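Long-range contacts in purine nucleoside phosphorylase (Schistosoma mansoni, PDB 6BB7), which catalyses the phosphorolysis of purine nucleosides such as inosine and guanosine, probably releasing the free base and ribose 1-phosphate: residues R86-E91 and G220-P225; G120-K125 and N246-A251; G129-I134 and V240-N245. All coordinates share one frame; numbering follows the deposited sequence. Where two conformers were deposited one is given.

Interaction 1 of 3, residues R86-E91 and G220-P225; sequences RLHMYE and GMSTVP. With D4V (3-methylpyridin-2-ol), chain F.
The carbonyl O of Met-221 takes a bond from each of two waters, and through them holds the backbone of the facing loop. One water lies 2.9 Å from Met-221 O and accepts, weakly, from Tyr-90 N; the other, 3.3 Å from the same O, accepts from Met-89 N at 2.9 Å. The amides that open the 3-10 turn 89-91 are thus tied to 220-225 by solvent, and side chains fill in around the waters. Tyr-90 CG lies between its backbone N and carbonyl carbon (chi1 57°), which turns the ring toward Met-221, whose CB meets the CD2-CE2 side, the two side chains crossing at about a right angle. From there the methionine runs on extended, its SD 4.8 Å from the ring centroid and oblique to it, a Met-aromatic contact, while CE reaches the ligand O. The same ring carries His-88 CB over one face, and its OH accepts from His-88 ND1 at 2.8 Å, a bent bond (139°) that helps fix how the imidazole is turned. NE2 and CD2 of that imidazole meet Ser-222 CB obliquely. Beyond it Ser-222 OG sits over one face of the Arg-86 guanidinium, 3.5 Å from NH1, with Thr-223 OG1 near its plane at the edge, itself hydrogen-bonded to Asn-117. Phe-161 of a second subunit meets the Tyr-90 ring and packs on Met-221. The cluster of Arg-86, His-88 and Ser-222 is consistent with the phosphate site of trimeric purine nucleoside phosphorylases, as inferred from the family.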
loop_
_atom_site.group_PDB
_atom_site.type_symbol
_atom_site.label_atom_id
_atom_site.label_comp_id
_atom_site.label_asym_id
_atom_site.label_seq_id
_atom_site.Cartn_x
_atom_site.Cartn_y
_atom_site.Cartn_z
ATOM N N ARG A 86 -19.676 4.686 -12.123
ATOM C CA ARG A 86 -18.527 5.220 -11.402
ATOM C C ARG A 86 -17.229 4.525 -11.813
ATOM O O ARG A 86 -17.212 3.378 -12.270
ATOM C CB ARG A 86 -18.739 5.095 -9.888
ATOM C CG ARG A 86 -17.500 5.406 -9.082
ATOM C CD ARG A 86 -17.782 5.862 -7.661
ATOM N NE ARG A 86 -18.868 5.147 -7.012
ATOM C CZ ARG A 86 -19.144 5.232 -5.713
ATOM N NH1 ARG A 86 -18.409 5.999 -4.913
ATOM N NH2 ARG A 86 -20.155 4.548 -5.210
ATOM N N LEU A 87 -16.133 5.249 -11.661
ATOM C CA LEU A 87 -14.805 4.714 -11.900
ATOM C C LEU A 87 -14.233 4.302 -10.554
ATOM O O LEU A 87 -14.147 5.132 -9.650
ATOM C CB LEU A 87 -13.929 5.822 -12.487
ATOM C CG LEU A 87 -14.526 6.556 -13.679
ATOM C CD1 LEU A 87 -13.678 7.772 -13.993
ATOM C CD2 LEU A 87 -14.602 5.619 -14.858
ATOM N N HIS A 88 -13.830 3.037 -10.419
ATOM C CA HIS A 88 -13.232 2.553 -9.176
ATOM C C HIS A 88 -11.778 2.147 -9.380
ATOM O O HIS A 88 -11.405 1.611 -10.428
ATOM C CB HIS A 88 -14.017 1.354 -8.650
ATOM C CG HIS A 88 -15.376 1.709 -8.130
ATOM N ND1 HIS A 88 -16.454 0.859 -8.222
ATOM C CD2 HIS A 88 -15.838 2.829 -7.525
ATOM C CE1 HIS A 88 -17.521 1.427 -7.693
ATOM N NE2 HIS A 88 -17.175 2.629 -7.263
ATOM N N MET A 89 -10.956 2.379 -8.341
ATOM C CA MET A 89 -9.515 2.171 -8.500
ATOM C C MET A 89 -9.142 0.688 -8.639
ATOM O O MET A 89 -8.129 0.377 -9.285
ATOM C CB MET A 89 -8.738 2.948 -7.434
ATOM C CG MET A 89 -9.046 4.465 -7.520
ATOM S SD MET A 89 -7.826 5.577 -6.789
ATOM C CE MET A 89 -6.488 5.286 -7.930
ATOM N N TYR A 90 -9.941 -0.238 -8.091
ATOM C CA TYR A 90 -9.641 -1.662 -8.295
ATOM C C TYR A 90 -9.739 -2.086 -9.765
ATOM O O TYR A 90 -9.314 -3.200 -10.104
ATOM C CB TYR A 90 -10.516 -2.576 -7.406
ATOM C CG TYR A 90 -12.022 -2.407 -7.591
ATOM C CD1 TYR A 90 -12.662 -2.888 -8.733
ATOM C CD2 TYR A 90 -12.801 -1.780 -6.632
ATOM C CE1 TYR A 90 -14.026 -2.712 -8.919
ATOM C CE2 TYR A 90 -14.171 -1.583 -6.822
ATOM C CZ TYR A 90 -14.782 -2.062 -7.960
ATOM O OH TYR A 90 -16.150 -1.888 -8.104
ATOM N N GLU A 91 -10.321 -1.260 -10.660
ATOM C CA GLU A 91 -10.387 -1.599 -12.083
ATOM C C GLU A 91 -9.089 -1.281 -12.811
ATOM O O GLU A 91 -8.965 -1.669 -13.988
ATOM C CB GLU A 91 -11.506 -0.817 -12.756
ATOM C CG GLU A 91 -12.852 -1.298 -12.441
ATOM C CD GLU A 91 -13.249 -2.630 -13.187
ATOM O OE1 GLU A 91 -12.658 -3.040 -14.232
ATOM O OE2 GLU A 91 -14.228 -3.266 -12.756
ATOM N N GLY A 220 -15.133 -0.370 2.779
ATOM C CA GLY A 220 -15.516 -0.510 1.380
ATOM C C GLY A 220 -14.385 -0.148 0.434
ATOM O O GLY A 220 -13.282 0.211 0.870
ATOM N N MET A 221 -14.701 -0.185 -0.874
ATOM C CA MET A 221 -13.706 -0.133 -1.951
ATOM C C MET A 221 -13.784 1.138 -2.797
ATOM O O MET A 221 -13.251 1.159 -3.913
ATOM C CB MET A 221 -13.822 -1.360 -2.869
ATOM C CG MET A 221 -13.788 -2.705 -2.202
ATOM S SD MET A 221 -14.157 -4.028 -3.406
ATOM C CE MET A 221 -14.465 -5.371 -2.267
ATOM N N SER A 222 -14.451 2.184 -2.324
ATOM C CA SER A 222 -14.673 3.384 -3.136
ATOM C C SER A 222 -14.650 4.622 -2.239
ATOM O O SER A 222 -14.234 4.570 -1.074
ATOM C CB SER A 222 -16.003 3.282 -3.910
ATOM O OG SER A 222 -17.102 3.310 -3.034
ATOM N N THR A 223 -15.098 5.746 -2.817
ATOM C CA THR A 223 -15.475 6.967 -2.111
ATOM C C THR A 223 -14.300 7.826 -1.626
ATOM O O THR A 223 -14.275 9.037 -1.900
ATOM C CB THR A 223 -16.476 6.645 -1.006
ATOM O OG1 THR A 223 -17.652 6.071 -1.614
ATOM C CG2 THR A 223 -16.869 7.904 -0.220
ATOM N N VAL A 224 -13.344 7.250 -0.880
ATOM C CA VAL A 224 -12.227 8.049 -0.345
ATOM C C VAL A 224 -11.450 8.782 -1.437
ATOM O O VAL A 224 -11.105 9.967 -1.228
ATOM C CB VAL A 224 -11.371 7.183 0.597
ATOM C CG1 VAL A 224 -10.032 7.820 0.965
ATOM C CG2 VAL A 224 -12.174 6.842 1.875
ATOM N N PRO A 225 -11.136 8.181 -2.605
ATOM C CA PRO A 225 -10.432 8.969 -3.650
ATOM C C PRO A 225 -11.199 10.219 -4.072
ATOM O O PRO A 225 -10.613 11.316 -4.170
ATOM C CB PRO A 225 -10.255 7.953 -4.792
ATOM C CG PRO A 225 -10.222 6.598 -4.078
ATOM C CD PRO A 225 -11.284 6.760 -3.008
HETATM C C4 D4V F . -18.713 -6.106 2.361
HETATM C C5 D4V F . -17.807 -4.552 0.722
HETATM C C3 D4V F . -20.006 -5.995 1.765
HETATM C C2 D4V F . -20.206 -5.140 0.629
HETATM C C1 D4V F . -19.146 -4.435 0.092
HETATM O O D4V F . -16.739 -3.851 0.237
HETATM C C D4V F . -19.341 -3.531 -1.110
HETATM N N D4V F . -17.610 -5.359 1.825
HETATM O O HOH W 1 -12.005 3.490 -5.857
HETATM O O HOH W 2 -10.770 0.601 -5.318
#

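Interaction 2 of 3, residues G120-K125 and N246-A251; sequences GGINRK and NSILDA. With D4V (3-methylpyridin-2-ol), chain F.
With CG of Asn-246 turned opposite its own backbone N (chi1 -170°), the side-chain amide brings ND2 across to Asn-123 O, a weak bond of 3.0 Å, and sets OD1 at the start of helix 247-253. OD1 accepts from Leu-249 N at 3.0 Å in a nearly straight bond (165°), and more weakly from Ile-248 N, so one oxygen caps two of the first-turn amides. Leu-126 O is a further acceptor for ND2, and together these partners hold the amide in one orientation. The backbone adds a parallel bridge between Gly-121 and Asn-246, in which Ser-247 N donates to Gly-121 O at 2.8 Å. Asn-246 CA also approaches this oxygen, in a CA-H...O contact. Ile-248 stands against the chain just beyond: CG1 touches Ile-122 O at 3.5 Å and also reaches Ile-122 CG2, the two side chains crossing at about a right angle. Its other branch, CG2, sits over one face of the Arg-124 guanidinium, off toward the rim and 3.5 Å from NH2. That nitrogen is in a salt bridge with Glu-252, which probably helps hold the guanidinium against Ile-248. Asn-123 shapes the turn that follows, its OD1 taking Lys-125 N at 2.8 Å on a lone pair, an Asx turn. Ser-247 OG is held by Glu-203, and Gly-120 CA packs against C4 of the bound pyridinol. Here an asparagine N-cap marks where a parallel strand pair gives way to a helix beside the ligand pocket.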
loop_
_atom_site.group_PDB
_atom_site.type_symbol
_atom_site.label_atom_id
_atom_site.label_comp_id
_atom_site.label_asym_id
_atom_site.label_seq_id
_atom_site.Cartn_x
_atom_site.Cartn_y
_atom_site.Cartn_z
ATOM N N GLY A 120 -19.301 -3.015 3.873
ATOM C CA GLY A 120 -19.422 -4.003 4.950
ATOM C C GLY A 120 -19.416 -3.375 6.340
ATOM O O GLY A 120 -18.674 -2.429 6.609
ATOM N N GLY A 121 -20.264 -3.908 7.223
ATOM C CA GLY A 121 -20.314 -3.439 8.600
ATOM C C GLY A 121 -19.275 -4.105 9.489
ATOM O O GLY A 121 -19.079 -5.321 9.441
ATOM N N ILE A 122 -18.604 -3.288 10.304
ATOM C CA ILE A 122 -17.646 -3.747 11.305
ATOM C C ILE A 122 -18.183 -3.535 12.732
ATOM O O ILE A 122 -18.193 -4.462 13.539
ATOM C CB ILE A 122 -16.255 -3.086 11.110
ATOM C CG1 ILE A 122 -15.656 -3.360 9.702
ATOM C CG2 ILE A 122 -15.267 -3.521 12.215
ATOM C CD1 ILE A 122 -15.325 -4.799 9.410
ATOM N N ASN A 123 -18.624 -2.316 13.048
ATOM C CA ASN A 123 -19.216 -2.013 14.351
ATOM C C ASN A 123 -20.371 -2.964 14.642
ATOM O O ASN A 123 -21.206 -3.233 13.773
ATOM C CB ASN A 123 -19.756 -0.573 14.306
ATOM C CG ASN A 123 -20.178 -0.049 15.670
ATOM O OD1 ASN A 123 -21.069 -0.601 16.311
ATOM N ND2 ASN A 123 -19.530 1.027 16.122
ATOM N N ARG A 124 -20.439 -3.441 15.888
ATOM C CA ARG A 124 -21.452 -4.430 16.239
ATOM C C ARG A 124 -22.876 -3.882 16.186
ATOM O O ARG A 124 -23.816 -4.671 16.099
ATOM C CB ARG A 124 -21.128 -5.072 17.594
ATOM C CG ARG A 124 -20.027 -6.135 17.458
ATOM C CD ARG A 124 -19.537 -6.650 18.801
ATOM N NE ARG A 124 -18.368 -7.525 18.676
ATOM C CZ ARG A 124 -18.398 -8.776 18.218
ATOM N NH1 ARG A 124 -19.540 -9.322 17.800
ATOM N NH2 ARG A 124 -17.272 -9.481 18.161
ATOM N N LYS A 125 -23.073 -2.563 16.191
ATOM C CA LYS A 125 -24.424 -2.010 16.096
ATOM C C LYS A 125 -25.012 -2.026 14.681
ATOM O O LYS A 125 -26.207 -1.745 14.528
ATOM C CB LYS A 125 -24.441 -0.567 16.611
ATOM C CG LYS A 125 -24.182 -0.425 18.098
ATOM C CD LYS A 125 -23.922 1.041 18.443
ATOM C CE LYS A 125 -23.530 1.229 19.905
ATOM N NZ LYS A 125 -22.817 2.526 20.120
ATOM N N ASN A 246 -22.860 -7.664 8.193
ATOM C CA ASN A 246 -21.887 -7.432 9.259
ATOM C C ASN A 246 -20.777 -8.486 9.148
ATOM O O ASN A 246 -21.016 -9.680 9.389
ATOM C CB ASN A 246 -22.543 -7.414 10.639
ATOM C CG ASN A 246 -21.580 -6.947 11.699
ATOM O OD1 ASN A 246 -20.607 -7.636 11.983
ATOM N ND2 ASN A 246 -21.805 -5.745 12.255
ATOM N N SER A 247 -19.582 -8.027 8.761
ATOM C CA SER A 247 -18.463 -8.923 8.468
ATOM C C SER A 247 -17.918 -9.607 9.719
ATOM O O SER A 247 -17.384 -10.723 9.629
ATOM C CB SER A 247 -17.337 -8.164 7.759
ATOM O OG SER A 247 -17.711 -7.885 6.416
ATOM N N ILE A 248 -18.061 -8.971 10.888
ATOM C CA ILE A 248 -17.632 -9.584 12.146
ATOM C C ILE A 248 -18.562 -10.743 12.528
ATOM O O ILE A 248 -18.110 -11.825 12.922
ATOM C CB ILE A 248 -17.531 -8.514 13.259
ATOM C CG1 ILE A 248 -16.435 -7.482 12.967
ATOM C CG2 ILE A 248 -17.309 -9.156 14.627
ATOM C CD1 ILE A 248 -15.007 -8.039 12.998
ATOM N N LEU A 249 -19.887 -10.546 12.431
ATOM C CA LEU A 249 -20.799 -11.650 12.703
ATOM C C LEU A 249 -20.586 -12.779 11.707
ATOM O O LEU A 249 -20.630 -13.955 12.085
ATOM C CB LEU A 249 -22.267 -11.181 12.666
ATOM C CG LEU A 249 -22.879 -10.512 13.888
ATOM C CD1 LEU A 249 -24.355 -10.284 13.599
ATOM C CD2 LEU A 249 -22.693 -11.350 15.151
ATOM N N ASP A 250 -20.396 -12.446 10.428
ATOM C CA ASP A 250 -20.203 -13.485 9.423
ATOM C C ASP A 250 -18.948 -14.310 9.721
ATOM O O ASP A 250 -18.943 -15.531 9.526
ATOM C CB ASP A 250 -20.102 -12.855 8.028
ATOM C CG ASP A 250 -21.437 -12.220 7.529
ATOM O OD1 ASP A 250 -22.505 -12.407 8.162
ATOM O OD2 ASP A 250 -21.383 -11.553 6.456
ATOM N N ALA A 251 -17.888 -13.666 10.219
ATOM C CA ALA A 251 -16.673 -14.415 10.563
ATOM C C ALA A 251 -16.910 -15.358 11.733
ATOM O O ALA A 251 -16.432 -16.502 11.728
ATOM C CB ALA A 251 -15.533 -13.442 10.862
HETATM C C4 D4V F . -18.713 -6.106 2.361
HETATM C C5 D4V F . -17.807 -4.552 0.722
HETATM C C3 D4V F . -20.006 -5.995 1.765
HETATM C C2 D4V F . -20.206 -5.140 0.629
HETATM C C1 D4V F . -19.146 -4.435 0.092
HETATM O O D4V F . -16.739 -3.851 0.237
HETATM C C D4V F . -19.341 -3.531 -1.110
HETATM N N D4V F . -17.610 -5.359 1.825
#

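Interaction 3 of 3, residues G129-I134 and V240-N245; sequences GDFVLI and VSLIAN. With D4V (3-methylpyridin-2-ol), chain F.
Strand 131-134 runs antiparallel to strand 240-245 at 4.7 Å between axes, their directions 151° apart, with Val-132 and Ser-241 as the hydrogen-bonded pair. Val-132 N reaches Ser-241 O at 2.8 Å, and Ser-241 N returns a bond to Val-132 O. The ladder continues past the strand end: Ile-243 N binds Asp-130 O, and Gly-129 N binds Ile-243 O at 2.9 Å, almost straight (173°). On the face of Phe-131, Leu-133, Val-240 and Leu-242, Leu-242 brings CD1 obliquely to the Phe-131 ring, 3.9 Å from CE1. Chi1 of 170° swings CG away from the Leu-242 nitrogen and carries CD1 toward the partner strand, 3.6 Å from Asp-130 O. Leu-133 and Val-240 run side by side, pointing the same way, with CD2 and CG2 3.7 Å apart. Helix 259-283 covers this face, Trp-276 meeting the Phe-131 ring and Phe-277 packing on Val-240. The pair belongs to the central mixed sheet of the phosphorylase-superfamily fold, where strand 236-246 lies between strands 131-139 and 112-121. On the face of Val-132 and Ser-241, Val-132 CG2 packs against CD1 and CG1 of Ile-243. Ile-134 lays its CD1 3.6 Å from Ser-241 OG, a hydroxyl hydrogen-bonded to Asn-117 on strand 112-121. Strand 236-246 then leads to the ligand: Ala-244 CB lies against its ring, and Asn-245 OD1 approaches ring atom C3 at 3.1 Å.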
loop_
_atom_site.group_PDB
_atom_site.type_symbol
_atom_site.label_atom_id
_atom_site.label_comp_id
_atom_site.label_asym_id
_atom_site.label_seq_id
_atom_site.Cartn_x
_atom_site.Cartn_y
_atom_site.Cartn_z
ATOM N N GLY A 129 -28.880 -3.395 5.704
ATOM C CA GLY A 129 -29.941 -2.444 5.440
ATOM C C GLY A 129 -29.810 -1.118 6.167
ATOM O O GLY A 129 -30.631 -0.221 5.925
ATOM N N ASP A 130 -28.855 -0.990 7.082
ATOM C CA ASP A 130 -28.623 0.269 7.788
ATOM C C ASP A 130 -27.869 1.255 6.896
ATOM O O ASP A 130 -27.180 0.871 5.945
ATOM C CB ASP A 130 -27.806 0.026 9.070
ATOM C CG ASP A 130 -28.596 -0.665 10.189
ATOM O OD1 ASP A 130 -29.840 -0.808 10.126
ATOM O OD2 ASP A 130 -27.968 -1.079 11.201
ATOM N N PHE A 131 -28.006 2.552 7.206
ATOM C CA PHE A 131 -27.225 3.613 6.574
ATOM C C PHE A 131 -26.191 4.179 7.561
ATOM O O PHE A 131 -26.483 4.335 8.757
ATOM C CB PHE A 131 -28.145 4.757 6.121
ATOM C CG PHE A 131 -29.262 4.338 5.194
ATOM C CD1 PHE A 131 -28.998 3.982 3.877
ATOM C CD2 PHE A 131 -30.570 4.340 5.633
ATOM C CE1 PHE A 131 -30.025 3.613 3.033
ATOM C CE2 PHE A 131 -31.602 3.976 4.789
ATOM C CZ PHE A 131 -31.325 3.615 3.487
ATOM N N VAL A 132 -25.013 4.552 7.062
ATOM C CA VAL A 132 -23.965 5.191 7.878
ATOM C C VAL A 132 -23.563 6.529 7.243
ATOM O O VAL A 132 -23.092 6.556 6.097
ATOM C CB VAL A 132 -22.737 4.280 8.061
ATOM C CG1 VAL A 132 -21.632 4.990 8.858
ATOM C CG2 VAL A 132 -23.151 2.979 8.735
ATOM N N LEU A 133 -23.780 7.633 7.979
ATOM C CA LEU A 133 -23.243 8.945 7.612
ATOM C C LEU A 133 -21.752 8.951 7.936
ATOM O O LEU A 133 -21.367 8.772 9.096
ATOM C CB LEU A 133 -23.969 10.032 8.410
ATOM C CG LEU A 133 -25.503 10.102 8.298
ATOM C CD1 LEU A 133 -26.066 11.273 9.116
ATOM C CD2 LEU A 133 -25.957 10.186 6.854
ATOM N N ILE A 134 -20.900 9.086 6.919
ATOM C CA ILE A 134 -19.452 8.953 7.132
ATOM C C ILE A 134 -18.911 10.243 7.744
ATOM O O ILE A 134 -19.152 11.334 7.219
ATOM C CB ILE A 134 -18.729 8.618 5.817
ATOM C CG1 ILE A 134 -19.178 7.240 5.290
ATOM C CG2 ILE A 134 -17.198 8.644 6.039
ATOM C CD1 ILE A 134 -18.705 6.902 3.885
ATOM N N VAL A 240 -22.588 8.660 2.253
ATOM C CA VAL A 240 -23.449 7.731 2.990
ATOM C C VAL A 240 -23.183 6.308 2.488
ATOM O O VAL A 240 -23.230 6.051 1.273
ATOM C CB VAL A 240 -24.935 8.099 2.826
ATOM C CG1 VAL A 240 -25.819 7.136 3.620
ATOM C CG2 VAL A 240 -25.179 9.546 3.271
ATOM N N SER A 241 -22.901 5.381 3.413
ATOM C CA SER A 241 -22.782 3.955 3.087
ATOM C C SER A 241 -24.082 3.204 3.409
ATOM O O SER A 241 -24.681 3.411 4.472
ATOM C CB SER A 241 -21.640 3.295 3.864
ATOM O OG SER A 241 -20.360 3.776 3.497
ATOM N N LEU A 242 -24.508 2.335 2.493
ATOM C CA LEU A 242 -25.543 1.334 2.741
ATOM C C LEU A 242 -24.862 0.019 3.129
ATOM O O LEU A 242 -24.034 -0.515 2.382
ATOM C CB LEU A 242 -26.429 1.140 1.505
ATOM C CG LEU A 242 -27.415 -0.038 1.505
ATOM C CD1 LEU A 242 -28.405 0.072 2.640
ATOM C CD2 LEU A 242 -28.148 -0.092 0.158
ATOM N N ILE A 243 -25.221 -0.511 4.293
ATOM C CA ILE A 243 -24.547 -1.673 4.864
ATOM C C ILE A 243 -25.125 -2.961 4.279
ATOM O O ILE A 243 -26.322 -3.234 4.406
ATOM C CB ILE A 243 -24.670 -1.654 6.400
ATOM C CG1 ILE A 243 -24.025 -0.391 6.988
ATOM C CG2 ILE A 243 -24.065 -2.924 7.021
ATOM C CD1 ILE A 243 -22.553 -0.194 6.592
ATOM N N ALA A 244 -24.249 -3.786 3.675
ATOM C CA ALA A 244 -24.719 -5.022 3.052
ATOM C C ALA A 244 -24.768 -6.195 4.028
ATOM O O ALA A 244 -25.565 -7.115 3.840
ATOM C CB ALA A 244 -23.851 -5.383 1.846
ATOM N N ASN A 245 -23.951 -6.162 5.078
ATOM C CA ASN A 245 -23.772 -7.312 5.965
ATOM C C ASN A 245 -22.948 -6.829 7.146
ATOM O O ASN A 245 -22.359 -5.746 7.097
ATOM C CB ASN A 245 -22.988 -8.404 5.240
ATOM C CG ASN A 245 -21.520 -8.023 5.029
ATOM O OD1 ASN A 245 -21.216 -6.963 4.465
ATOM N ND2 ASN A 245 -20.609 -8.859 5.504
HETATM C C4 D4V F . -18.713 -6.106 2.361
HETATM C C5 D4V F . -17.807 -4.552 0.722
HETATM C C3 D4V F . -20.006 -5.995 1.765
HETATM C C2 D4V F . -20.206 -5.140 0.629
HETATM C C1 D4V F . -19.146 -4.435 0.092
HETATM O O D4V F . -16.739 -3.851 0.237
HETATM C C D4V F . -19.341 -3.531 -1.110
HETATM N N D4V F . -17.610 -5.359 1.825
#

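Overall arrangement
All three contacts border the bound pyridinol and lie within one phosphorylase-superfamily fold. Interactions 2 and 3 have centres about 12 Å apart and touch: strands 112-121 and 236-246 are sheet neighbours, joined by Gly-121 N and Asn-245 O, while Asp-250 OD2 probably bonds the side-chain ND2 of Asn-245. Interaction 1 is about 21 Å from interaction 2 and about 16 Å from interaction 3, centre to centre, and touches neither. Along the chain the first segments come in the order 86-91, 120-125, 129-134, followed by 220-225, 240-245 and 246-251. Residues of these contacts that meet the ligand come from Gly-120 and from 220-245, well apart in sequence, and interaction 1 adds the side facing a neighbouring subunit.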